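Local coordinates for protein folylpolyglutamate synthase/dihydrofolate synthase (Thermotoga maritima, PDB 1O5Z) that probably catalyses the ATP-dependent addition of L-glutamate to dihydropteroate and to tetrahydrofolyl polyglutamates, two ligase steps of folate biosynthesis, at residues H324-E330 and D359-Y364; P344-G350 and R413-G419; R307-L311 and S335-F340; I351-R357 and R380-S386. All blocks are in the same frame, centred on the assembly; numbering follows the deposited sequence.

How the contacts relate
All four contacts lie within the glutamate ligase domain of the Mur ligase family. Contact 2 is its core, two parallel strands of the six-stranded sheet joined by backbone hydrogen bonds. Contacts 1 and 3 both use helix 326-339: at its N-terminal end contact 1 packs it against helix 357-361, with a charged rim, while at its C-terminal end contact 3 sets it on edge strand 309-313 largely through aromatic rings and the aliphatic groups around them. Contact 4 is nearer the surface, between the loop that follows strand 345-349 and the start of helix 384-394, and it relies on arginine, carbonyls and water. Contact 2 touches each of the other three; contacts 3 and 4 lie far apart.

Contact 1: residues H324-E330 and D359-Y364; sequences HNPHGAE and DILRKY
Lys363 lies across the first turn of helix 326-339, with CG 3.8 Å from Ala329 CB and CE 3.6 Å from Pro326 O. A bend at its second torsion (chi2 -47°) carries the otherwise straight chain over the proline and out to Glu330. Here NZ and Glu330 OE2 form a salt bridge of 3.6 Å, the two side chains crossing at about a right angle. The other carboxylate oxygen, OE1, is linked through a water to Lys363 O. Ala329 CB points into the 359-364 segment, meeting Tyr364 OH at 3.2 Å on one side and Ile360 CG2 on another. The longer branch of Ile360 runs along the loop before helix 326-339: CG1 lies by the Asn325-Pro326 peptide, and CD1 ends 3.2 Å from His324 O. A serine in place of Lys363 would probably leave Glu330 without its charged mate and open a gap beside Pro326 CB and Ala329 CB. Tyr364 continues inward to Ile349 of the central sheet. The chemistry is thus graded, with methyl groups and a phenol ring on the sheet side and an ion pair with its water on the outer rim, as suits two helices packed on one face of a sheet.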
# COMPACT_ATOMS: atom_id res chain seq x y z
N HIS A 324 -9.37 8.96 -4.96
CA HIS A 324 -9.41 9.64 -6.26
C HIS A 324 -10.45 8.98 -7.20
O HIS A 324 -10.40 9.16 -8.42
CB HIS A 324 -8.02 9.63 -6.92
CG HIS A 324 -7.45 8.26 -7.06
ND1 HIS A 324 -6.59 7.73 -6.12
CD2 HIS A 324 -7.69 7.28 -7.95
CE1 HIS A 324 -6.28 6.49 -6.47
NE2 HIS A 324 -6.93 6.19 -7.58
N ASN A 325 -11.37 8.22 -6.60
CA ASN A 325 -12.43 7.48 -7.27
C ASN A 325 -13.65 7.94 -6.60
O ASN A 325 -13.62 8.25 -5.41
CB ASN A 325 -12.43 6.02 -6.85
CG ASN A 325 -11.42 5.25 -7.51
OD1 ASN A 325 -10.72 5.73 -8.37
ND2 ASN A 325 -11.30 4.01 -7.12
N PRO A 326 -14.77 7.89 -7.29
CA PRO A 326 -16.03 8.07 -6.60
C PRO A 326 -16.15 7.04 -5.46
O PRO A 326 -16.50 7.41 -4.35
CB PRO A 326 -17.07 7.86 -7.69
CG PRO A 326 -16.32 7.97 -8.99
CD PRO A 326 -14.92 7.67 -8.73
N HIS A 327 -15.85 5.78 -5.76
CA HIS A 327 -15.80 4.74 -4.75
C HIS A 327 -14.92 5.07 -3.54
O HIS A 327 -15.38 5.00 -2.40
CB HIS A 327 -15.33 3.43 -5.37
CG HIS A 327 -15.42 2.27 -4.42
ND1 HIS A 327 -14.34 1.81 -3.69
CD2 HIS A 327 -16.48 1.50 -4.05
CE1 HIS A 327 -14.73 0.80 -2.93
NE2 HIS A 327 -16.02 0.59 -3.14
N GLY A 328 -13.66 5.42 -3.77
CA GLY A 328 -12.74 5.76 -2.70
C GLY A 328 -13.19 6.95 -1.86
O GLY A 328 -13.01 6.98 -0.64
N ALA A 329 -13.74 7.95 -2.52
CA ALA A 329 -14.29 9.12 -1.86
C ALA A 329 -15.47 8.77 -0.93
O ALA A 329 -15.57 9.20 0.20
CB ALA A 329 -14.72 10.09 -2.91
N GLU A 330 -16.37 7.96 -1.43
CA GLU A 330 -17.49 7.45 -0.65
C GLU A 330 -17.00 6.72 0.61
O GLU A 330 -17.56 6.88 1.67
CB GLU A 330 -18.33 6.53 -1.53
CG GLU A 330 -19.66 6.06 -0.95
CD GLU A 330 -20.79 7.03 -1.24
OE1 GLU A 330 -20.70 8.20 -0.74
OE2 GLU A 330 -21.74 6.63 -1.98
N ASP A 359 -18.18 13.09 -10.09
CA ASP A 359 -18.71 12.03 -9.26
C ASP A 359 -17.88 11.94 -7.97
O ASP A 359 -18.40 11.52 -6.95
CB ASP A 359 -18.77 10.69 -10.03
CG ASP A 359 -19.81 10.68 -11.17
OD1 ASP A 359 -20.17 11.75 -11.73
OD2 ASP A 359 -20.35 9.62 -11.62
N ILE A 360 -16.63 12.37 -7.97
CA ILE A 360 -15.88 12.46 -6.69
C ILE A 360 -16.39 13.58 -5.79
O ILE A 360 -16.63 13.37 -4.60
CB ILE A 360 -14.34 12.64 -6.91
CG1 ILE A 360 -13.70 11.40 -7.54
CG2 ILE A 360 -13.62 13.01 -5.60
CD1 ILE A 360 -12.34 11.70 -8.18
N LEU A 361 -16.51 14.78 -6.36
CA LEU A 361 -16.90 16.00 -5.59
C LEU A 361 -18.26 15.84 -4.92
O LEU A 361 -18.51 16.32 -3.81
CB LEU A 361 -16.93 17.25 -6.51
CG LEU A 361 -15.59 17.75 -7.02
CD1 LEU A 361 -15.69 18.80 -8.15
CD2 LEU A 361 -14.82 18.31 -5.86
N ARG A 362 -19.14 15.14 -5.61
CA ARG A 362 -20.48 14.91 -5.15
C ARG A 362 -20.56 14.09 -3.90
O ARG A 362 -21.54 14.18 -3.17
CB ARG A 362 -21.21 14.15 -6.23
CG ARG A 362 -21.45 14.95 -7.50
CD ARG A 362 -21.97 14.13 -8.67
NE ARG A 362 -23.42 14.19 -8.78
CZ ARG A 362 -24.07 15.10 -9.51
NH1 ARG A 362 -23.42 16.04 -10.19
NH2 ARG A 362 -25.38 15.08 -9.56
N LYS A 363 -19.55 13.27 -3.64
CA LYS A 363 -19.51 12.47 -2.40
C LYS A 363 -19.40 13.37 -1.17
O LYS A 363 -19.91 13.05 -0.09
CB LYS A 363 -18.35 11.46 -2.44
CG LYS A 363 -18.39 10.47 -3.61
CD LYS A 363 -19.78 9.83 -3.81
CE LYS A 363 -19.75 8.87 -4.99
NZ LYS A 363 -21.01 8.12 -5.15
N TYR A 364 -18.77 14.52 -1.37
CA TYR A 364 -18.37 15.40 -0.29
C TYR A 364 -19.34 16.49 0.06
O TYR A 364 -19.04 17.33 0.93
CB TYR A 364 -17.02 16.02 -0.63
CG TYR A 364 -15.96 14.98 -0.73
CD1 TYR A 364 -15.11 14.95 -1.81
CD2 TYR A 364 -15.83 13.99 0.23
CE1 TYR A 364 -14.16 14.00 -1.93
CE2 TYR A 364 -14.87 13.02 0.12
CZ TYR A 364 -14.03 13.03 -0.97
OH TYR A 364 -13.04 12.08 -1.09
O HOH W 1 -21.08 10.65 0.46

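Contact 2: residues P344-G350 and R413-G419; sequences PLSLVIG and RATVVTG
Leu347 CD1 sits between two side chains of the neighbouring strand, 3.6 Å from Thr418 CG2 and 4.0 Å from Val416 CG1. Ile349 and Thr418 run side by side farther along the same face, and Leu345 CD2 rests on Ala414 CB at the start of the strands. Helix 326-339 covers this face, with Leu332 and Leu336 on Val416. On the reverse face Val348 CG2 meets Thr415 CG2 at 3.6 Å. Between the two faces runs a parallel ladder: Ser346 and Val348 each give and take a backbone bond, to Ala414, Val416 and Thr418, and Gly350 N closes the series on Thr418 O. The middle bond, Val348 N to Val416 O, is 2.8 Å long with an N-H...O angle of 169°. With its methyl turned to Leu347 (OG1 anti to the backbone N, chi1 -170°), Thr418 can place OG1 on Asp321 O. At the outer edge Arg413 CD lies 3.3 Å from Ser346 OG, which is buried without a partner in the model. Thr415 OG1 turns back to Arg413 O at 2.8 Å and also bonds Thr411, while a water links Pro344 O with Ala414 N. Since Leu347 and Ile349 bond the 370-374 side instead, strand 345-349 is held from both flanks, its Leu347 face apolar under the helix and its Val348 face mixed.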
# COMPACT_ATOMS: atom_id res chain seq x y z
N PRO A 344 -16.32 19.91 13.08
CA PRO A 344 -16.27 20.78 11.92
C PRO A 344 -15.05 20.46 11.10
O PRO A 344 -13.98 20.26 11.68
CB PRO A 344 -16.12 22.18 12.51
CG PRO A 344 -15.59 21.97 13.87
CD PRO A 344 -16.08 20.65 14.34
N LEU A 345 -15.22 20.38 9.79
CA LEU A 345 -14.18 19.93 8.89
C LEU A 345 -13.99 20.87 7.73
O LEU A 345 -14.91 21.55 7.31
CB LEU A 345 -14.52 18.58 8.29
CG LEU A 345 -14.66 17.41 9.26
CD1 LEU A 345 -15.03 16.21 8.43
CD2 LEU A 345 -13.37 17.16 10.09
N SER A 346 -12.77 20.88 7.23
CA SER A 346 -12.38 21.62 6.05
C SER A 346 -11.82 20.60 5.07
O SER A 346 -11.34 19.56 5.47
CB SER A 346 -11.31 22.67 6.39
OG SER A 346 -11.83 23.69 7.21
N LEU A 347 -11.95 20.88 3.78
CA LEU A 347 -11.56 20.01 2.70
C LEU A 347 -10.59 20.78 1.88
O LEU A 347 -10.89 21.89 1.45
CB LEU A 347 -12.74 19.72 1.78
CG LEU A 347 -12.49 18.86 0.54
CD1 LEU A 347 -11.91 17.49 0.87
CD2 LEU A 347 -13.84 18.70 -0.10
N VAL A 348 -9.44 20.16 1.63
CA VAL A 348 -8.51 20.61 0.63
C VAL A 348 -8.50 19.51 -0.43
O VAL A 348 -8.08 18.38 -0.16
CB VAL A 348 -7.13 20.89 1.22
CG1 VAL A 348 -6.12 21.35 0.14
CG2 VAL A 348 -7.26 21.94 2.36
N ILE A 349 -9.00 19.86 -1.63
CA ILE A 349 -9.18 18.91 -2.72
C ILE A 349 -8.50 19.33 -4.06
O ILE A 349 -8.57 20.47 -4.50
CB ILE A 349 -10.69 18.53 -2.86
CG1 ILE A 349 -10.88 17.29 -3.75
CG2 ILE A 349 -11.55 19.72 -3.31
CD1 ILE A 349 -12.13 16.56 -3.45
N GLY A 350 -7.74 18.40 -4.63
CA GLY A 350 -7.15 18.58 -5.95
C GLY A 350 -7.36 17.28 -6.69
O GLY A 350 -7.06 16.22 -6.16
N ARG A 413 -9.58 24.11 11.17
CA ARG A 413 -10.34 22.92 11.43
C ARG A 413 -9.55 21.71 11.05
O ARG A 413 -8.63 21.79 10.26
CB ARG A 413 -11.62 22.90 10.63
CG ARG A 413 -12.62 24.00 10.97
CD ARG A 413 -13.70 24.13 9.88
NE ARG A 413 -14.70 25.16 10.11
CZ ARG A 413 -14.80 26.31 9.45
NH1 ARG A 413 -13.97 26.66 8.48
NH2 ARG A 413 -15.78 27.14 9.76
N ALA A 414 -9.92 20.58 11.64
CA ALA A 414 -9.50 19.30 11.13
C ALA A 414 -9.71 19.25 9.58
O ALA A 414 -10.82 19.51 9.07
CB ALA A 414 -10.25 18.18 11.86
N THR A 415 -8.62 18.97 8.84
CA THR A 415 -8.57 19.19 7.39
C THR A 415 -8.37 17.88 6.68
O THR A 415 -7.43 17.15 6.98
CB THR A 415 -7.43 20.12 7.05
OG1 THR A 415 -7.70 21.41 7.60
CG2 THR A 415 -7.36 20.38 5.55
N VAL A 416 -9.26 17.59 5.73
CA VAL A 416 -9.20 16.43 4.87
C VAL A 416 -8.49 16.85 3.59
O VAL A 416 -8.94 17.73 2.89
CB VAL A 416 -10.61 15.90 4.52
CG1 VAL A 416 -10.51 14.77 3.49
CG2 VAL A 416 -11.37 15.46 5.77
N VAL A 417 -7.35 16.21 3.31
CA VAL A 417 -6.60 16.43 2.10
C VAL A 417 -6.79 15.20 1.19
O VAL A 417 -6.36 14.10 1.51
CB VAL A 417 -5.09 16.67 2.43
CG1 VAL A 417 -4.30 16.91 1.15
CG2 VAL A 417 -4.93 17.85 3.36
N THR A 418 -7.41 15.40 0.05
CA THR A 418 -7.78 14.30 -0.79
C THR A 418 -7.97 14.70 -2.26
O THR A 418 -7.84 15.84 -2.62
CB THR A 418 -9.09 13.66 -0.16
OG1 THR A 418 -9.37 12.43 -0.80
CG2 THR A 418 -10.35 14.47 -0.38
N GLY A 419 -8.26 13.73 -3.11
CA GLY A 419 -8.52 13.98 -4.53
C GLY A 419 -7.52 13.31 -5.43
O GLY A 419 -7.84 12.99 -6.57
O HOH W 2 -12.21 20.61 13.60

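Contact 3: residues R307-L311 and S335-F340; sequences RFEIL and SLKLYF
Phe308 packs against Ser335 and Tyr339 where the edge strand of the mixed sheet in this alpha/beta glutamate ligase domain meets the last turns of helix 326-339. Phe308 and Glu309 form a G1 beta bulge opposite Leu320, and Phe308 takes the left-handed backbone conformation that goes with it. From there its side chain points at the helix, with CG anti to the backbone N (chi1 -163°).

One interaction is a CH-pi contact. Ser335 CB stands over the centre of the Phe308 ring, 3.6 Å from its centroid and only 12° from the ring normal. The opposite face is taken by Ile310 CD1 of its own segment, offset toward the rim, so the ring is held between a helix residue and a strand residue.

The aromatic contacts are less regular. Tyr339 CD1 comes to the edge of Phe308, 3.6 Å from CE2, the two planes inclined at 40° in a pairing that is neither a stack nor T-shaped. The tyrosine hydroxyl reaches away from the contact to Asn250, at the start of strand 250-255, and to the backbone N of Gly269.

Apolar touches complete the set. Leu336 CD2 lies 4.3 Å from Phe308 CE1, and Ile319 of adjacent strand 316-320 touches Phe308, Ile310 and Phe340. No hydrogen bond joins the two segments. Phe340, the first residue to leave the helix, brings its ring edge to both partners in 307-311: CE2 is 4.2 Å from Phe308 CZ, and CZ is 4.1 Å from Ile310 CG1.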
# COMPACT_ATOMS: atom_id res chain seq x y z
N ARG A 307 -3.71 6.40 3.59
CA ARG A 307 -4.86 5.58 3.54
C ARG A 307 -5.60 5.83 4.84
O ARG A 307 -5.44 5.12 5.81
CB ARG A 307 -4.40 4.14 3.42
CG ARG A 307 -3.61 3.84 2.08
CD ARG A 307 -4.46 3.32 0.92
NE ARG A 307 -5.76 2.99 1.47
CZ ARG A 307 -6.55 2.01 1.07
NH1 ARG A 307 -6.22 1.23 0.05
NH2 ARG A 307 -7.70 1.83 1.69
N PHE A 308 -6.41 6.88 4.83
CA PHE A 308 -7.18 7.35 5.99
C PHE A 308 -6.27 7.46 7.14
O PHE A 308 -6.49 6.88 8.21
CB PHE A 308 -8.41 6.50 6.35
CG PHE A 308 -9.38 7.23 7.26
CD1 PHE A 308 -10.05 8.35 6.81
CD2 PHE A 308 -9.58 6.82 8.57
CE1 PHE A 308 -10.91 9.03 7.63
CE2 PHE A 308 -10.45 7.52 9.38
CZ PHE A 308 -11.09 8.64 8.91
N GLU A 309 -5.23 8.22 6.84
CA GLU A 309 -4.15 8.50 7.73
C GLU A 309 -4.46 9.80 8.39
O GLU A 309 -4.66 10.80 7.70
CB GLU A 309 -2.85 8.67 6.94
CG GLU A 309 -1.68 8.24 7.73
CD GLU A 309 -0.38 8.69 7.16
OE1 GLU A 309 -0.34 8.96 5.94
OE2 GLU A 309 0.57 8.77 7.96
N ILE A 310 -4.48 9.81 9.71
CA ILE A 310 -4.66 11.04 10.45
C ILE A 310 -3.35 11.39 11.10
O ILE A 310 -2.82 10.60 11.85
CB ILE A 310 -5.78 10.87 11.53
CG1 ILE A 310 -7.15 10.71 10.88
CG2 ILE A 310 -5.81 12.10 12.46
CD1 ILE A 310 -7.52 9.35 10.73
N LEU A 311 -2.87 12.60 10.84
CA LEU A 311 -1.64 13.12 11.40
C LEU A 311 -1.97 14.38 12.18
O LEU A 311 -2.44 15.34 11.60
CB LEU A 311 -0.68 13.53 10.28
CG LEU A 311 0.50 12.67 9.85
CD1 LEU A 311 1.36 13.50 8.88
CD2 LEU A 311 1.35 12.18 11.02
N SER A 335 -15.72 6.68 6.59
CA SER A 335 -14.70 6.75 7.63
C SER A 335 -14.73 8.05 8.44
O SER A 335 -14.65 8.03 9.66
CB SER A 335 -13.33 6.51 6.98
OG SER A 335 -13.23 5.12 6.68
N LEU A 336 -14.88 9.18 7.75
CA LEU A 336 -15.12 10.48 8.40
C LEU A 336 -16.31 10.52 9.34
O LEU A 336 -16.24 11.19 10.36
CB LEU A 336 -15.31 11.58 7.38
CG LEU A 336 -14.06 11.95 6.63
CD1 LEU A 336 -14.46 12.74 5.47
CD2 LEU A 336 -13.11 12.74 7.53
N LYS A 337 -17.39 9.83 9.02
CA LYS A 337 -18.58 9.86 9.86
C LYS A 337 -18.36 9.08 11.17
O LYS A 337 -19.05 9.31 12.19
CB LYS A 337 -19.80 9.34 9.08
CG LYS A 337 -20.24 10.13 7.82
CD LYS A 337 -21.80 10.06 7.63
CE LYS A 337 -22.34 10.17 6.15
NZ LYS A 337 -21.81 11.33 5.36
N LEU A 338 -17.42 8.15 11.15
CA LEU A 338 -17.14 7.34 12.32
C LEU A 338 -16.29 8.07 13.31
O LEU A 338 -16.52 8.00 14.50
CB LEU A 338 -16.40 6.08 11.93
CG LEU A 338 -17.22 4.92 11.39
CD1 LEU A 338 -16.27 3.81 11.02
CD2 LEU A 338 -18.27 4.44 12.40
N TYR A 339 -15.29 8.76 12.83
CA TYR A 339 -14.27 9.27 13.70
C TYR A 339 -14.40 10.76 13.95
O TYR A 339 -13.74 11.29 14.84
CB TYR A 339 -12.90 8.96 13.08
CG TYR A 339 -12.52 7.49 13.16
CD1 TYR A 339 -12.62 6.66 12.06
CD2 TYR A 339 -12.04 6.93 14.34
CE1 TYR A 339 -12.25 5.32 12.14
CE2 TYR A 339 -11.69 5.61 14.42
CZ TYR A 339 -11.78 4.80 13.32
OH TYR A 339 -11.44 3.47 13.39
N PHE A 340 -15.23 11.45 13.17
CA PHE A 340 -15.32 12.93 13.24
C PHE A 340 -16.73 13.43 13.32
O PHE A 340 -17.03 14.53 12.88
CB PHE A 340 -14.61 13.53 12.04
CG PHE A 340 -13.15 13.29 12.06
CD1 PHE A 340 -12.32 14.11 12.82
CD2 PHE A 340 -12.61 12.20 11.41
CE1 PHE A 340 -10.94 13.88 12.87
CE2 PHE A 340 -11.25 11.97 11.46
CZ PHE A 340 -10.41 12.81 12.19

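Contact 4: residues I351-R357 and R380-S386; sequences ILDDKNR and RMKDMNS. With SO4 (sulfate ion), chain E.
Leu352 lays CD1 over one face of the Arg380 guanidinium, 3.4 Å from NH2, while its other methyl, CD2, rests on Met381 CA. At its edge the same guanidinium makes a long salt bridge, 3.7 Å from NH1 to Asp354 OD2, within a network that includes Lys355; Arg380 and Lys355 also share a sulfate ion. Deeper in, Arg357 reaches across with its chain extended from CG to NE. Its NE and NH2 both grip Ile351 O from the same face of that carbonyl, and NH2 also bonds Lys382 O at 2.8 Å, in the carbonyl plane. NH1 meets Asp383 O at 3.0 Å, from well above its plane. A leucine in place of Arg357 would probably leave the carbonyls of Ile351, Lys382 and Asp383 without these donors and weaken the hold between the two segments at this point. Asp353 CB lies over the rim of one face of the Arg357 guanidinium; its OD2 comes 3.0 Å from Lys382 CE, but NZ is 4.2 Å from that OD2, beyond a salt bridge. A water ties Asp353 N and OD1 to Lys382 N. At the start of helix 384-394 a second sulfate, probably from the crystallisation liquor, takes a 2.6 Å bond from Met384 N and others from Asn385 ND2. Arg357 thus spends its N-H groups on main-chain carbonyls of irregular chain, and the bound sulfate is consistent with a helix start that favours an anion.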
# COMPACT_ATOMS: atom_id res chain seq x y z
N ILE A 351 -7.91 17.33 -7.87
CA ILE A 351 -8.14 16.15 -8.64
C ILE A 351 -7.60 16.40 -10.02
O ILE A 351 -7.81 17.48 -10.54
CB ILE A 351 -9.65 15.80 -8.75
CG1 ILE A 351 -10.36 15.93 -7.41
CG2 ILE A 351 -9.86 14.38 -9.33
CD1 ILE A 351 -11.82 15.86 -7.54
N LEU A 352 -6.94 15.41 -10.59
CA LEU A 352 -6.56 15.46 -11.99
C LEU A 352 -7.78 15.28 -12.90
O LEU A 352 -8.84 14.77 -12.48
CB LEU A 352 -5.47 14.42 -12.30
CG LEU A 352 -4.24 14.50 -11.40
CD1 LEU A 352 -3.32 13.32 -11.59
CD2 LEU A 352 -3.51 15.78 -11.66
N ASP A 353 -7.62 15.70 -14.15
CA ASP A 353 -8.75 15.73 -15.06
C ASP A 353 -8.99 14.35 -15.65
O ASP A 353 -10.04 14.13 -16.23
CB ASP A 353 -8.60 16.86 -16.12
CG ASP A 353 -7.86 16.43 -17.37
OD1 ASP A 353 -6.74 15.90 -17.26
OD2 ASP A 353 -8.33 16.61 -18.52
N ASP A 354 -8.05 13.43 -15.46
CA ASP A 354 -8.21 12.04 -15.90
C ASP A 354 -9.07 11.23 -14.95
O ASP A 354 -9.26 10.06 -15.14
CB ASP A 354 -6.85 11.34 -16.10
CG ASP A 354 -6.09 11.13 -14.79
OD1 ASP A 354 -6.39 11.78 -13.77
OD2 ASP A 354 -5.14 10.32 -14.71
N LYS A 355 -9.61 11.88 -13.94
CA LYS A 355 -10.43 11.21 -12.97
C LYS A 355 -11.86 11.70 -13.07
O LYS A 355 -12.12 12.69 -13.77
CB LYS A 355 -9.82 11.42 -11.58
CG LYS A 355 -8.81 10.30 -11.28
CD LYS A 355 -7.52 10.79 -10.71
CE LYS A 355 -6.50 9.66 -10.66
NZ LYS A 355 -5.91 9.40 -11.99
N ASN A 356 -12.79 11.00 -12.43
CA ASN A 356 -14.18 11.44 -12.48
C ASN A 356 -14.48 12.53 -11.45
O ASN A 356 -15.11 12.30 -10.41
CB ASN A 356 -15.13 10.27 -12.36
CG ASN A 356 -16.43 10.57 -12.99
OD1 ASN A 356 -17.11 11.50 -12.59
ND2 ASN A 356 -16.77 9.82 -14.03
N ARG A 357 -14.01 13.74 -11.78
CA ARG A 357 -14.04 14.86 -10.88
C ARG A 357 -15.37 15.06 -10.24
O ARG A 357 -15.46 15.22 -9.03
CB ARG A 357 -13.67 16.14 -11.59
CG ARG A 357 -12.22 16.31 -11.74
CD ARG A 357 -11.87 17.50 -12.52
NE ARG A 357 -10.45 17.79 -12.47
CZ ARG A 357 -9.88 18.72 -13.24
NH1 ARG A 357 -10.63 19.41 -14.10
NH2 ARG A 357 -8.57 18.95 -13.16
N ARG A 380 1.22 16.78 -14.68
CA ARG A 380 -0.00 16.12 -15.15
C ARG A 380 -1.27 16.93 -14.86
O ARG A 380 -2.29 16.69 -15.50
CB ARG A 380 -0.12 14.70 -14.56
CG ARG A 380 0.31 13.57 -15.54
CD ARG A 380 0.96 12.31 -14.90
NE ARG A 380 0.31 11.80 -13.67
CZ ARG A 380 -0.86 11.12 -13.65
NH1 ARG A 380 -1.53 10.89 -14.80
NH2 ARG A 380 -1.38 10.68 -12.49
N MET A 381 -1.23 17.88 -13.93
CA MET A 381 -2.44 18.64 -13.57
C MET A 381 -2.89 19.60 -14.67
O MET A 381 -2.20 20.57 -14.92
CB MET A 381 -2.23 19.43 -12.25
CG MET A 381 -3.32 20.47 -11.91
SD MET A 381 -4.86 19.68 -11.41
CE MET A 381 -6.04 20.94 -11.84
N LYS A 382 -4.03 19.33 -15.30
CA LYS A 382 -4.68 20.29 -16.23
C LYS A 382 -6.13 20.57 -15.83
O LYS A 382 -6.73 19.82 -15.07
CB LYS A 382 -4.54 19.88 -17.73
CG LYS A 382 -5.44 18.77 -18.27
CD LYS A 382 -5.21 18.57 -19.79
CE LYS A 382 -6.41 17.90 -20.50
NZ LYS A 382 -6.39 18.02 -22.01
N ASP A 383 -6.64 21.69 -16.33
CA ASP A 383 -8.03 22.15 -16.15
C ASP A 383 -8.44 22.48 -14.74
O ASP A 383 -9.57 22.16 -14.32
CB ASP A 383 -9.04 21.13 -16.68
CG ASP A 383 -9.32 21.32 -18.10
OD1 ASP A 383 -9.54 20.30 -18.78
OD2 ASP A 383 -9.34 22.46 -18.60
N MET A 384 -7.57 23.18 -14.04
CA MET A 384 -7.93 23.72 -12.76
C MET A 384 -9.26 24.48 -12.90
O MET A 384 -10.13 24.46 -12.03
CB MET A 384 -6.84 24.66 -12.31
CG MET A 384 -7.10 25.27 -10.99
SD MET A 384 -7.29 23.98 -9.73
CE MET A 384 -7.17 25.03 -8.28
N ASN A 385 -9.41 25.11 -14.04
CA ASN A 385 -10.54 25.98 -14.30
C ASN A 385 -11.88 25.26 -14.15
O ASN A 385 -12.78 25.73 -13.45
CB ASN A 385 -10.41 26.58 -15.71
CG ASN A 385 -8.99 26.40 -16.32
OD1 ASN A 385 -8.85 26.07 -17.51
ND2 ASN A 385 -7.94 26.61 -15.50
N SER A 386 -12.02 24.12 -14.82
CA SER A 386 -13.29 23.40 -14.82
C SER A 386 -13.46 22.61 -13.53
O SER A 386 -14.59 22.40 -13.11
CB SER A 386 -13.47 22.50 -16.07
OG SER A 386 -12.40 21.59 -16.20
S SO4 E . -4.88 24.67 -16.15
O1 SO4 E . -5.23 23.87 -14.97
O2 SO4 E . -4.92 26.06 -15.67
O3 SO4 E . -5.97 24.55 -17.12
O4 SO4 E . -3.61 24.14 -16.69
O HOH W 3 -5.37 16.82 -15.15
O HOH W 4 -12.81 18.95 -15.91